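Local coordinates for uncharacterized protein (Bacteroides ovatus, PDB 4IRT) that is of uncharacterised function but, as a BNR-repeat protein of the beta-propeller clan, is a putative neuraminidase that may act on sialic acid-containing glycans, at residues I37-Y40 and L46-G49; F90-H93 and L97-C100; D71-I76 and V124-F129. One frame throughout, in Å; residues are numbered along the deposited sequence.

Following the chain from its N terminus, contact 1 comes first and closes a short hairpin between strands 34-40 and 45-52. Contact 3 opens next, at the segment 71-76, whose opening turn leads into strand 76-80. Before it closes, the chain makes contact 2, joining 90-93 to 97-100 across the bend between strands 86-90 and 99-101; contact 2 is thus nested inside the loop that contact 3 completes at strand 124-131. Three successive sheets of the propeller are tied together. Y40 of contact 1 hydrogen-bonds to N74 of contact 3, whose side chain in turn reaches D91 of contact 2, while D71 of contact 3 holds H93.

Contact 1: I37-Y40 and L46-G49; sequences ISYY and LVLG
The aromatic ring of Y39 leans across V47, whose CB sits over one ring face, 3.9 Å from the centroid and 17° off the normal. This is a CH-pi contact displaced toward the phenol end, and the valine branch CG1 extends it by reaching 3.5 Å to CZ of Y39. The first torsion of Y39 explains the overlap: CG lies between the backbone N and the carbonyl carbon (chi1 58°), folding the ring back over the neighbouring strand. Beneath the ring the same two residues form a hydrogen-bonded antiparallel pair, and the bond from V47 N to Y39 O is short (2.7 Å) and almost straight. I37 and G49 make the next pair of this kind, with I37 N to G49 O at 2.9 Å; methyl CG2 of I37 stands 3.9 Å from CA of G49. The two strands are the middle pair of a four-stranded antiparallel sheet, joined as a beta hairpin in one blade of the beta-propeller. I37 and Y39 also meet I403 of strand 401-407 with their side chains. The reverse face carries S38, Y40, L46 and L48, the non-hydrogen-bonded pairs. There CB of S38 lies against the methyl CD2 of L48 at 3.5 Å, while CD1 of the Y40 ring passes obliquely by L46 N at 4.0 Å. I76, at the start of strand 76-80 in the following sheet, packs on S38, Y40 and L46. The phenol oxygen of Y40 points past the hairpin and hydrogen-bonds to the carbonyl oxygen of N74.

Contact 2: F90-H93 and L97-C100; sequences FDHH and LNYC. With EDO (1,2-ethanediol), chain L.
The amide nitrogen ND2 of N98 is gripped by two acceptors: the carbonyl oxygen of F90, 3.0 Å from ND2 and close to the amide plane, and O2 of a bound 1,2-ethanediol, also 3.0 Å from ND2. The diol, probably from the crystallisation liquor, passes a 2.7 Å bond from its O2 on to OD2 of D91 and so bridges D91 to N98. The oxygen of the same amide, OD1, accepts from K113, so both ends of the group are held and its rotation is well defined. Two rings adjoin N98 in different ways. Its CB lies over the centre of the F90 face, 4.1 Å from the centroid, as a CH-pi contact; F90 reaches it because CG is tucked between the backbone N and the carbonyl carbon (chi1 49°). H92 instead turns its edge to N98, the imidazole plane 21° from that of the amide, and it is F90 O that lies over the imidazole face. NE2 of H92 takes the backbone N-H of N98 at 2.9 Å in a nearly straight bond (174°), although the donor is somewhat tilted from the ring plane. Exchanging H92 for an alanine here removes that acceptor and would probably leave the N98 N-H without its mate and open a gap beside L97, whose CD1 touches NE2. Further along, SG of C100 meets the F90 ring at its edge, 4.0 Å from CE1, a sulfur-aromatic contact. A backbone bond from F90 N to N98 O, 3.2 Å long, completes the join. Two neighbouring strands, 86-90 and 99-101, are thus connected through a short loop closed by the side chains of H92 and N98 together with one backbone bond, within an antiparallel blade of the beta-propeller.

Contact 3: D71-I76 and V124-F129; sequences DAHNII and VTYPEF
The imidazole of H73 and the phenol of Y126 meet at a slant, and the hydroxyl of Y126 comes up to the edge of the histidine ring, its OH 3.1 Å from CD2 of H73. The meeting is of a polarised C-H edge with an oxygen, and no hydrogen bond spans these two side chains. The histidine is set for it by D71: ND1 of H73 gives its N-H to OD1 of D71 at 2.8 Å, this oxygen lying in the plane of the imidazole and being met on its syn lone pair, while H73 N reaches the same OD1 from the anti side at 2.9 Å. The second bond makes an Asx turn within the type I beta turn D71-N74, and together they fix the rotation of the ring. One of its faces is stacked on H93, which also binds the other oxygen of D71. On the opposite segment the Y126 ring carries CG2 of T125 over its centre, 3.4 Å above the plane, and meets F23 edge-to-face. A second, apolar contact lies further along: the I75 side chain runs antiparallel to the P127 ring, CD1 of I75 being 4.2 Å from CG of P127. Between the two contacts one water joins the backbones, donating to H73 O at 2.6 Å and accepting from Y126 N at 2.9 Å. H73 O also takes I75 N, closing an inverse gamma turn centred on N74. The arrangement packs the turn entering one blade of the beta-propeller against strand 124-131, the first of the next blade; in sialidase propellers the active site lies toward the central axis, although no such role is established for this contact.

Contact 1: I37-Y40 and L46-G49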
# COMPACT_ATOMS: atom_id res chain seq x y z
N ILE A 37 3.70 11.83 9.33
CA ILE A 37 2.63 10.86 9.55
C ILE A 37 1.31 11.56 9.31
O ILE A 37 1.21 12.80 9.37
CB ILE A 37 2.71 10.29 11.00
CG1 ILE A 37 1.89 9.00 11.13
CG2 ILE A 37 2.29 11.34 12.03
CD1 ILE A 37 2.13 8.31 12.46
N SER A 38 0.27 10.78 9.02
CA SER A 38 -1.06 11.34 8.83
C SER A 38 -2.07 10.33 9.32
O SER A 38 -1.87 9.12 9.18
CB SER A 38 -1.33 11.69 7.34
OG SER A 38 -1.20 10.57 6.47
N TYR A 39 -3.16 10.84 9.87
CA TYR A 39 -4.26 10.03 10.36
C TYR A 39 -5.47 10.88 10.59
O TYR A 39 -5.38 12.12 10.56
CB TYR A 39 -3.89 9.32 11.65
CG TYR A 39 -3.47 10.22 12.77
CD1 TYR A 39 -2.14 10.58 12.93
CD2 TYR A 39 -4.40 10.64 13.74
CE1 TYR A 39 -1.74 11.38 14.00
CE2 TYR A 39 -4.00 11.43 14.81
CZ TYR A 39 -2.66 11.81 14.90
OH TYR A 39 -2.25 12.56 15.96
N TYR A 40 -6.61 10.21 10.79
CA TYR A 40 -7.80 10.89 11.27
C TYR A 40 -7.91 10.80 12.78
O TYR A 40 -7.77 9.71 13.36
CB TYR A 40 -9.04 10.26 10.67
CG TYR A 40 -9.22 10.37 9.17
CD1 TYR A 40 -9.54 11.58 8.58
CD2 TYR A 40 -9.17 9.23 8.36
CE1 TYR A 40 -9.70 11.68 7.21
CE2 TYR A 40 -9.35 9.31 6.98
CZ TYR A 40 -9.66 10.54 6.41
OH TYR A 40 -9.86 10.67 5.05
N LEU A 46 -8.42 15.26 9.64
CA LEU A 46 -7.14 14.86 9.14
C LEU A 46 -6.10 15.58 9.96
O LEU A 46 -6.11 16.81 10.01
CB LEU A 46 -7.01 15.30 7.67
CG LEU A 46 -5.62 15.36 7.06
CD1 LEU A 46 -5.00 13.98 7.05
CD2 LEU A 46 -5.69 15.89 5.64
N VAL A 47 -5.23 14.81 10.60
CA VAL A 47 -4.11 15.31 11.36
C VAL A 47 -2.83 14.99 10.58
O VAL A 47 -2.68 13.87 10.06
CB VAL A 47 -4.06 14.62 12.73
CG1 VAL A 47 -2.81 15.02 13.51
CG2 VAL A 47 -5.31 14.94 13.53
N LEU A 48 -1.92 15.96 10.50
CA LEU A 48 -0.56 15.73 9.97
C LEU A 48 0.44 15.96 11.10
O LEU A 48 0.26 16.86 11.92
CB LEU A 48 -0.27 16.67 8.80
CG LEU A 48 -1.17 16.62 7.58
CD1 LEU A 48 -0.67 17.58 6.53
CD2 LEU A 48 -1.27 15.22 7.00
N GLY A 49 1.48 15.14 11.15
CA GLY A 49 2.50 15.27 12.14
C GLY A 49 3.89 15.04 11.59
O GLY A 49 4.06 14.45 10.54

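Contact 2: F90-H93 and L97-C100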
# COMPACT_ATOMS: atom_id res chain seq x y z
N PHE A 90 -7.11 12.29 0.20
CA PHE A 90 -7.86 11.65 1.28
C PHE A 90 -9.35 11.57 1.02
O PHE A 90 -9.88 12.32 0.22
CB PHE A 90 -7.65 12.42 2.57
CG PHE A 90 -7.86 13.90 2.44
CD1 PHE A 90 -6.89 14.71 1.92
CD2 PHE A 90 -9.05 14.49 2.87
CE1 PHE A 90 -7.09 16.08 1.79
CE2 PHE A 90 -9.26 15.87 2.75
CZ PHE A 90 -8.28 16.66 2.22
N ASP A 91 -9.99 10.69 1.76
CA ASP A 91 -11.45 10.71 1.94
C ASP A 91 -12.27 10.47 0.66
O ASP A 91 -13.19 11.26 0.32
CB ASP A 91 -11.88 12.03 2.60
CG ASP A 91 -13.36 12.03 2.96
OD1 ASP A 91 -13.88 10.94 3.30
OD2 ASP A 91 -14.00 13.09 2.88
N HIS A 92 -11.97 9.38 -0.03
CA HIS A 92 -12.72 9.00 -1.21
C HIS A 92 -13.32 7.59 -1.16
O HIS A 92 -12.65 6.60 -0.79
CB HIS A 92 -11.85 8.97 -2.46
CG HIS A 92 -10.93 10.14 -2.63
ND1 HIS A 92 -9.63 10.13 -2.17
CD2 HIS A 92 -11.09 11.32 -3.29
CE1 HIS A 92 -9.04 11.25 -2.53
NE2 HIS A 92 -9.89 11.98 -3.22
N HIS A 93 -14.51 7.49 -1.71
CA HIS A 93 -15.09 6.21 -2.10
C HIS A 93 -16.04 6.43 -3.26
O HIS A 93 -17.26 6.37 -3.10
CB HIS A 93 -15.78 5.55 -0.92
CG HIS A 93 -16.15 4.13 -1.17
ND1 HIS A 93 -16.89 3.38 -0.28
CD2 HIS A 93 -15.90 3.32 -2.23
CE1 HIS A 93 -17.06 2.17 -0.77
NE2 HIS A 93 -16.48 2.10 -1.95
N LEU A 97 -11.98 14.25 -6.44
CA LEU A 97 -10.65 14.25 -5.86
C LEU A 97 -10.52 15.30 -4.77
O LEU A 97 -10.90 16.46 -4.97
CB LEU A 97 -9.62 14.53 -6.96
CG LEU A 97 -8.17 14.68 -6.52
CD1 LEU A 97 -7.61 13.32 -6.14
CD2 LEU A 97 -7.36 15.28 -7.68
N ASN A 98 -10.00 14.85 -3.63
CA ASN A 98 -9.54 15.67 -2.51
C ASN A 98 -8.03 15.58 -2.44
O ASN A 98 -7.49 14.51 -2.14
CB ASN A 98 -10.09 15.13 -1.19
CG ASN A 98 -11.61 15.14 -1.15
OD1 ASN A 98 -12.25 16.16 -1.47
ND2 ASN A 98 -12.21 14.01 -0.75
N TYR A 99 -7.37 16.72 -2.70
CA TYR A 99 -5.93 16.81 -2.85
C TYR A 99 -5.45 18.20 -2.39
O TYR A 99 -5.97 19.24 -2.85
CB TYR A 99 -5.54 16.58 -4.32
CG TYR A 99 -4.12 16.96 -4.63
CD1 TYR A 99 -3.05 16.40 -3.93
CD2 TYR A 99 -3.84 17.91 -5.61
CE1 TYR A 99 -1.74 16.76 -4.22
CE2 TYR A 99 -2.54 18.27 -5.91
CZ TYR A 99 -1.50 17.71 -5.21
OH TYR A 99 -0.21 18.06 -5.51
N CYS A 100 -4.47 18.20 -1.49
CA CYS A 100 -3.87 19.40 -0.94
C CYS A 100 -2.38 19.26 -0.89
O CYS A 100 -1.84 18.12 -0.92
CB CYS A 100 -4.31 19.60 0.49
SG CYS A 100 -6.07 19.79 0.63
C1 EDO L . -16.43 11.92 0.84
O1 EDO L . -17.62 12.50 1.44
C2 EDO L . -15.79 12.86 -0.18
O2 EDO L . -14.98 13.88 0.45

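Contact 3: D71-I76 and V124-F129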
# COMPACT_ATOMS: atom_id res chain seq x y z
N ASP A 71 -16.47 5.11 6.83
CA ASP A 71 -16.16 4.29 5.65
C ASP A 71 -14.65 4.04 5.59
O ASP A 71 -13.85 4.93 5.25
CB ASP A 71 -16.65 4.99 4.37
CG ASP A 71 -16.63 4.10 3.17
OD1 ASP A 71 -15.77 3.19 3.09
OD2 ASP A 71 -17.44 4.33 2.24
N ALA A 72 -14.25 2.82 5.91
CA ALA A 72 -12.83 2.44 5.92
C ALA A 72 -12.15 2.52 4.57
O ALA A 72 -10.93 2.38 4.51
CB ALA A 72 -12.66 1.03 6.50
N HIS A 73 -12.91 2.70 3.48
CA HIS A 73 -12.28 2.97 2.19
C HIS A 73 -11.59 4.32 2.11
O HIS A 73 -10.67 4.51 1.29
CB HIS A 73 -13.29 2.92 1.05
CG HIS A 73 -13.85 1.55 0.82
ND1 HIS A 73 -14.93 1.07 1.52
CD2 HIS A 73 -13.47 0.56 -0.02
CE1 HIS A 73 -15.18 -0.17 1.13
NE2 HIS A 73 -14.32 -0.49 0.18
N ASN A 74 -12.07 5.25 2.93
CA ASN A 74 -11.84 6.68 2.74
C ASN A 74 -10.48 7.18 3.32
O ASN A 74 -10.39 8.20 4.02
CB ASN A 74 -13.01 7.47 3.31
CG ASN A 74 -14.27 7.35 2.47
OD1 ASN A 74 -14.67 6.25 2.07
ND2 ASN A 74 -14.92 8.49 2.23
N ILE A 75 -9.43 6.43 2.99
CA ILE A 75 -8.11 6.61 3.59
C ILE A 75 -7.39 7.89 3.17
O ILE A 75 -7.76 8.56 2.20
CB ILE A 75 -7.21 5.40 3.28
CG1 ILE A 75 -7.00 5.26 1.76
CG2 ILE A 75 -7.84 4.15 3.86
CD1 ILE A 75 -5.66 5.75 1.31
N ILE A 76 -6.33 8.18 3.91
CA ILE A 76 -5.39 9.26 3.62
C ILE A 76 -4.10 8.62 3.09
O ILE A 76 -3.50 7.73 3.74
CB ILE A 76 -5.00 10.00 4.91
CG1 ILE A 76 -6.21 10.60 5.64
CG2 ILE A 76 -3.94 11.08 4.63
CD1 ILE A 76 -6.02 10.65 7.15
N VAL A 124 -13.16 9.17 -7.65
CA VAL A 124 -11.86 8.67 -7.22
C VAL A 124 -12.05 7.69 -6.08
O VAL A 124 -12.92 7.89 -5.20
CB VAL A 124 -11.01 9.84 -6.69
CG1 VAL A 124 -9.73 9.36 -6.03
CG2 VAL A 124 -10.74 10.86 -7.80
N THR A 125 -11.23 6.63 -6.10
CA THR A 125 -11.08 5.75 -4.95
C THR A 125 -9.60 5.36 -4.89
O THR A 125 -8.95 5.29 -5.92
CB THR A 125 -11.96 4.47 -5.04
OG1 THR A 125 -13.31 4.80 -5.44
CG2 THR A 125 -12.06 3.71 -3.68
N TYR A 126 -9.09 5.09 -3.68
CA TYR A 126 -7.74 4.53 -3.47
C TYR A 126 -6.61 5.43 -4.01
O TYR A 126 -5.84 5.02 -4.88
CB TYR A 126 -7.62 3.12 -4.07
CG TYR A 126 -8.70 2.17 -3.61
CD1 TYR A 126 -8.97 1.99 -2.25
CD2 TYR A 126 -9.47 1.48 -4.53
CE1 TYR A 126 -9.97 1.13 -1.82
CE2 TYR A 126 -10.47 0.61 -4.11
CZ TYR A 126 -10.71 0.44 -2.77
OH TYR A 126 -11.70 -0.43 -2.38
N PRO A 127 -6.48 6.65 -3.46
CA PRO A 127 -5.33 7.48 -3.80
C PRO A 127 -4.01 6.87 -3.30
O PRO A 127 -3.95 6.42 -2.15
CB PRO A 127 -5.62 8.80 -3.06
CG PRO A 127 -6.43 8.35 -1.84
CD PRO A 127 -7.30 7.24 -2.37
N GLU A 128 -3.00 6.85 -4.17
CA GLU A 128 -1.66 6.35 -3.83
C GLU A 128 -0.60 7.24 -4.46
O GLU A 128 -0.71 7.57 -5.64
CB GLU A 128 -1.42 4.94 -4.40
CG GLU A 128 -2.44 3.87 -4.10
CD GLU A 128 -2.32 2.67 -5.07
OE1 GLU A 128 -1.23 2.36 -5.57
OE2 GLU A 128 -3.35 2.04 -5.39
N PHE A 129 0.44 7.57 -3.67
CA PHE A 129 1.58 8.34 -4.12
C PHE A 129 2.84 7.44 -4.12
O PHE A 129 2.99 6.59 -3.25
CB PHE A 129 1.87 9.51 -3.20
CG PHE A 129 0.87 10.63 -3.27
CD1 PHE A 129 0.93 11.58 -4.28
CD2 PHE A 129 -0.10 10.78 -2.29
CE1 PHE A 129 0.01 12.60 -4.35
CE2 PHE A 129 -1.01 11.81 -2.34
CZ PHE A 129 -0.94 12.74 -3.36
O HOH W 1 -10.21 5.57 -1.02